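Local coordinates for protein Poly(Beta-D-mannuronate) lyase (Pseudopedobacter saltans, PDB 7O79) that probably cleaves poly(beta-D-mannuronate), the mannuronate part of alginate, as a family 6 polysaccharide lyase built on a parallel beta-helix, at residues 120-124 / 125-129; 187-190 / 191-194. All blocks are in the same frame, centred on the assembly; numbering follows the deposited sequence.

In the fold
Contacts 1 and 2 are equivalent corners on different turns of the parallel beta-helix, their centres 14 Å apart. In each an extended glycine, Gly124 or Gly190, leads two residues later into a left-handed backbone conformation, at Asn126 and Phe192, before the next strand begins. Inside the helix they touch where Phe122 CD2 comes 3.8 Å from Phe193 CE2, an edge-to-face ring pair. Outside, Arg152 on the intervening loop joins them: its backbone N bonds to Asn125 and its guanidinium makes a salt bridge with Asp189. The Asp189 side chain also lies about 5 Å from a bound phosphate ion, probably from the crystallisation liquor.

Contact 1: residues 120-124 / 125-129; sequences VLFRG and NNNLM
Phe122 turns its ring off the strand with CG anti to the carbonyl carbon (chi1 -71°), and Asn127, just ahead of the next strand and with CG in the same position, lies beside it. Between them the chain rounds a corner of the parallel beta-helix, with residues 121-122 on one strand and 128-129 on the next. The two side chains slide past each other in opposite directions, ring and amide planes 37° apart, and Asn127 CB lies in the ring plane at the edge, 3.8 Å from Phe122 CE1. Met129 CB also approaches this edge, 4.3 Å from Phe122 CZ. Farther from the corner, Val120 and Met129 reach across the interior tip to tip. A bend at the end of the methionine (chi3 63°) follows an otherwise extended chain, and Met129 SD sits against both valine methyls, 3.7 Å from Val120 CG2. At the corner itself, Asn125 folds its amide back over the peptide it follows, its CG 3.5 Å from Gly124 C, while its OD1 accepts the backbone N-H of Arg152 on the next turn. With an alanine here, that Arg152 N-H would probably lose its acceptor and the loop around Arg152 become freer to shift.

Asn127 and Asn154 form a short, two-residue ladder of the asparagine-ladder kind: Asn127 OD1 accepts from Cys98 N and its ND2 donates to Ser95 O. Asn154 sits one turn on, gripping Gly124 O and Asn127 N, so both ends of the Asn127 amide, Asn127 N and Gly124 O find partners on neighbouring turns. Phe122 likewise stacks on Phe93, continuing the interior from turn to turn. The amide of Asn127 packs closely beneath the corner peptide, with ND2 3.2 Å from Gly124 C.

Contact 2: residues 187-190 / 191-194; sequences GDDG and AFFT
Phe192 lays its ring alongside the backbone of Gly190 and reaches as far as the peptide carbonyl of Asp188. Three ring carbons do the touching. Phe192 CD2 stands 3.3 Å from Gly190 O. Next to it, Phe192 CE2 is 3.4 Å from Gly190 N, and the far carbon CZ comes up to Asp188 O. Both carbonyl oxygens approach the ring obliquely. The carboxylate of Asp189 arrives differently, its side chain crossing that of the phenylalanine at about a right angle and the two planes standing 43° apart. Its OD1 meets the ring in plane at the edge, 3.6 Å from Phe192 CE2.

Two features of the chain set this up. Phe192 has a left-handed backbone conformation (phi 51°), which turns the corner into the strand starting at Thr194; with CG anti to the carbonyl carbon and beside its own N, the ring is swung back along the residues that precede it. Gly190 runs past the ring nearly fully extended, a conformation that suits a glycine. On the other side of the contact, Asp189 OD1 takes the N-H of Gly190 in a weak bond of 2.9 Å from N to OD1, which ties the carboxylate to the very peptide that the ring lies beside.

Further out, Tyr153 from the preceding turn of the beta-helix stacks on the Phe192 ring, and Arg152 beside it forms a salt bridge with Asp189 OD2. Ala191 is hydrogen-bonded through its backbone to Tyr153 and Asn216, so the corner is fixed to turns before and after it.

Asp189 OD1 lies at the C-H edge of the ring, where the slight positive charge would probably suit a carboxylate oxygen. The carboxylate thus divides its work: OD2 faces the arginine, while OD1 takes the weak glycine bond and rests against the aromatic edge.

Contact 1: residues 120-124 / 125-129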
loop_
_atom_site.group_PDB
_atom_site.type_symbol
_atom_site.label_atom_id
_atom_site.label_comp_id
_atom_site.label_asym_id
_atom_site.label_seq_id
_atom_site.Cartn_x
_atom_site.Cartn_y
_atom_site.Cartn_z
ATOM N N VAL A 120 2.010 0.784 12.219
ATOM C CA VAL A 120 1.852 -0.665 12.252
ATOM C C VAL A 120 2.957 -1.266 11.398
ATOM O O VAL A 120 3.109 -0.902 10.227
ATOM C CB VAL A 120 0.462 -1.115 11.729
ATOM C CG1 VAL A 120 0.344 -2.621 11.778
ATOM C CG2 VAL A 120 -0.670 -0.460 12.521
ATOM N N LEU A 121 3.721 -2.195 11.967
ATOM C CA LEU A 121 4.805 -2.841 11.244
ATOM C C LEU A 121 4.635 -4.348 11.298
ATOM O O LEU A 121 4.508 -4.925 12.384
ATOM C CB LEU A 121 6.177 -2.443 11.809
ATOM C CG LEU A 121 7.339 -3.154 11.112
ATOM C CD1 LEU A 121 7.438 -2.782 9.648
ATOM C CD2 LEU A 121 8.676 -2.894 11.826
ATOM N N PHE A 122 4.626 -4.985 10.129
ATOM C CA PHE A 122 4.546 -6.440 10.051
ATOM C C PHE A 122 5.936 -7.043 9.910
ATOM O O PHE A 122 6.707 -6.650 9.026
ATOM C CB PHE A 122 3.665 -6.873 8.881
ATOM C CG PHE A 122 2.222 -6.602 9.108
ATOM C CD1 PHE A 122 1.430 -7.562 9.710
ATOM C CD2 PHE A 122 1.648 -5.395 8.722
ATOM C CE1 PHE A 122 0.082 -7.332 9.930
ATOM C CE2 PHE A 122 0.287 -5.167 8.944
ATOM C CZ PHE A 122 -0.484 -6.128 9.555
ATOM N N ARG A 123 6.227 -8.024 10.756
ATOM C CA ARG A 123 7.533 -8.659 10.785
ATOM C C ARG A 123 7.374 -10.132 11.181
ATOM O O ARG A 123 8.023 -10.635 12.100
ATOM C CB ARG A 123 8.437 -7.882 11.742
ATOM C CG ARG A 123 9.867 -8.216 11.662
ATOM C CD ARG A 123 10.621 -7.310 12.629
ATOM N NE ARG A 123 11.852 -7.939 13.090
ATOM C CZ ARG A 123 11.908 -9.097 13.752
ATOM N NH1 ARG A 123 10.798 -9.774 14.066
ATOM N NH2 ARG A 123 13.089 -9.576 14.122
ATOM N N GLY A 124 6.492 -10.830 10.476
ATOM C CA GLY A 124 6.084 -12.190 10.782
ATOM C C GLY A 124 4.993 -12.578 9.805
ATOM O O GLY A 124 4.612 -11.794 8.928
ATOM N N ASN A 125 4.473 -13.794 9.959
ATOM C CA ASN A 125 3.658 -14.374 8.896
ATOM C C ASN A 125 2.194 -14.592 9.261
ATOM O O ASN A 125 1.831 -14.829 10.415
ATOM C CB ASN A 125 4.261 -15.694 8.403
ATOM C CG ASN A 125 5.726 -15.561 8.084
ATOM O OD1 ASN A 125 6.101 -14.924 7.089
ATOM N ND2 ASN A 125 6.568 -16.166 8.906
ATOM N N ASN A 126 1.351 -14.511 8.239
ATOM C CA ASN A 126 -0.068 -14.835 8.368
ATOM C C ASN A 126 -0.780 -14.001 9.435
ATOM O O ASN A 126 -1.691 -14.478 10.106
ATOM C CB ASN A 126 -0.255 -16.334 8.621
ATOM C CG ASN A 126 0.499 -17.177 7.625
ATOM O OD1 ASN A 126 1.696 -17.419 7.769
ATOM N ND2 ASN A 126 -0.188 -17.591 6.578
ATOM N N ASN A 127 -0.402 -12.739 9.569
ATOM C CA ASN A 127 -1.068 -11.859 10.516
ATOM C C ASN A 127 -2.220 -11.087 9.860
ATOM O O ASN A 127 -2.264 -10.884 8.643
ATOM C CB ASN A 127 -0.064 -10.893 11.149
ATOM C CG ASN A 127 1.076 -11.619 11.870
ATOM O OD1 ASN A 127 0.883 -12.161 12.963
ATOM N ND2 ASN A 127 2.266 -11.630 11.261
ATOM N N LEU A 128 -3.161 -10.651 10.696
ATOM C CA LEU A 128 -4.384 -10.000 10.244
ATOM C C LEU A 128 -4.657 -8.740 11.052
ATOM O O LEU A 128 -4.595 -8.765 12.283
ATOM C CB LEU A 128 -5.572 -10.957 10.354
ATOM C CG LEU A 128 -6.948 -10.404 9.973
ATOM C CD1 LEU A 128 -6.978 -9.853 8.558
ATOM C CD2 LEU A 128 -7.967 -11.520 10.114
ATOM N N MET A 129 -4.922 -7.636 10.353
ATOM C CA MET A 129 -5.435 -6.400 10.943
ATOM C C MET A 129 -6.736 -6.040 10.254
ATOM O O MET A 129 -6.752 -5.889 9.032
ATOM C CB MET A 129 -4.474 -5.215 10.772
ATOM C CG MET A 129 -4.773 -4.047 11.703
ATOM S SD MET A 129 -3.489 -2.748 11.774
ATOM C CE MET A 129 -3.484 -2.126 10.080
#

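Contact 2: residues 187-190 / 191-194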
loop_
_atom_site.group_PDB
_atom_site.type_symbol
_atom_site.label_atom_id
_atom_site.label_comp_id
_atom_site.label_asym_id
_atom_site.label_seq_id
_atom_site.Cartn_x
_atom_site.Cartn_y
_atom_site.Cartn_z
ATOM N N GLY A 187 11.124 -14.870 -9.396
ATOM C CA GLY A 187 10.752 -16.198 -8.952
ATOM C C GLY A 187 9.329 -16.228 -8.407
ATOM O O GLY A 187 8.641 -15.210 -8.342
ATOM N N ASP A 188 8.899 -17.433 -7.999
ATOM C CA ASP A 188 7.531 -17.675 -7.518
ATOM C C ASP A 188 7.196 -16.942 -6.226
ATOM O O ASP A 188 6.011 -16.775 -5.904
ATOM C CB ASP A 188 7.326 -19.166 -7.258
ATOM C CG ASP A 188 6.978 -19.933 -8.500
ATOM O OD1 ASP A 188 7.391 -19.504 -9.601
ATOM O OD2 ASP A 188 6.292 -20.972 -8.369
ATOM N N ASP A 189 8.205 -16.548 -5.464
ATOM C CA ASP A 189 8.047 -16.000 -4.125
ATOM C C ASP A 189 7.516 -14.569 -4.177
ATOM O O ASP A 189 7.302 -13.991 -5.245
ATOM C CB ASP A 189 9.387 -16.065 -3.387
ATOM C CG ASP A 189 9.241 -16.246 -1.884
ATOM O OD1 ASP A 189 8.108 -16.269 -1.368
ATOM O OD2 ASP A 189 10.292 -16.325 -1.205
ATOM N N GLY A 190 7.326 -13.998 -2.991
ATOM C CA GLY A 190 6.842 -12.639 -2.833
ATOM C C GLY A 190 6.511 -12.389 -1.378
ATOM O O GLY A 190 6.758 -13.238 -0.507
ATOM N N ALA A 191 5.963 -11.185 -1.120
ATOM C CA ALA A 191 5.440 -10.846 0.204
ATOM C C ALA A 191 4.035 -11.400 0.435
ATOM O O ALA A 191 3.653 -11.662 1.581
ATOM C CB ALA A 191 5.404 -9.325 0.398
ATOM N N PHE A 192 3.259 -11.574 -0.630
ATOM C CA PHE A 192 1.879 -12.048 -0.519
ATOM C C PHE A 192 1.086 -11.219 0.490
ATOM O O PHE A 192 0.336 -11.748 1.319
ATOM C CB PHE A 192 1.825 -13.538 -0.172
ATOM C CG PHE A 192 2.577 -14.428 -1.141
ATOM C CD1 PHE A 192 1.929 -14.966 -2.247
ATOM C CD2 PHE A 192 3.899 -14.786 -0.905
ATOM C CE1 PHE A 192 2.593 -15.798 -3.127
ATOM C CE2 PHE A 192 4.574 -15.643 -1.780
ATOM C CZ PHE A 192 3.927 -16.141 -2.890
ATOM N N PHE A 193 1.258 -9.904 0.426
ATOM C CA PHE A 193 0.565 -8.980 1.320
ATOM C C PHE A 193 -0.774 -8.594 0.704
ATOM O O PHE A 193 -0.865 -8.347 -0.499
ATOM C CB PHE A 193 1.419 -7.732 1.562
ATOM C CG PHE A 193 1.029 -6.923 2.775
ATOM C CD1 PHE A 193 -0.064 -6.056 2.743
ATOM C CD2 PHE A 193 1.779 -7.007 3.942
ATOM C CE1 PHE A 193 -0.408 -5.295 3.868
ATOM C CE2 PHE A 193 1.431 -6.272 5.069
ATOM C CZ PHE A 193 0.346 -5.413 5.037
ATOM N N THR A 194 -1.812 -8.554 1.523
ATOM C CA THR A 194 -3.151 -8.236 1.039
ATOM C C THR A 194 -3.603 -6.919 1.650
ATOM O O THR A 194 -3.660 -6.788 2.882
ATOM C CB THR A 194 -4.137 -9.352 1.374
ATOM O OG1 THR A 194 -3.824 -10.506 0.591
ATOM C CG2 THR A 194 -5.583 -8.902 1.077
#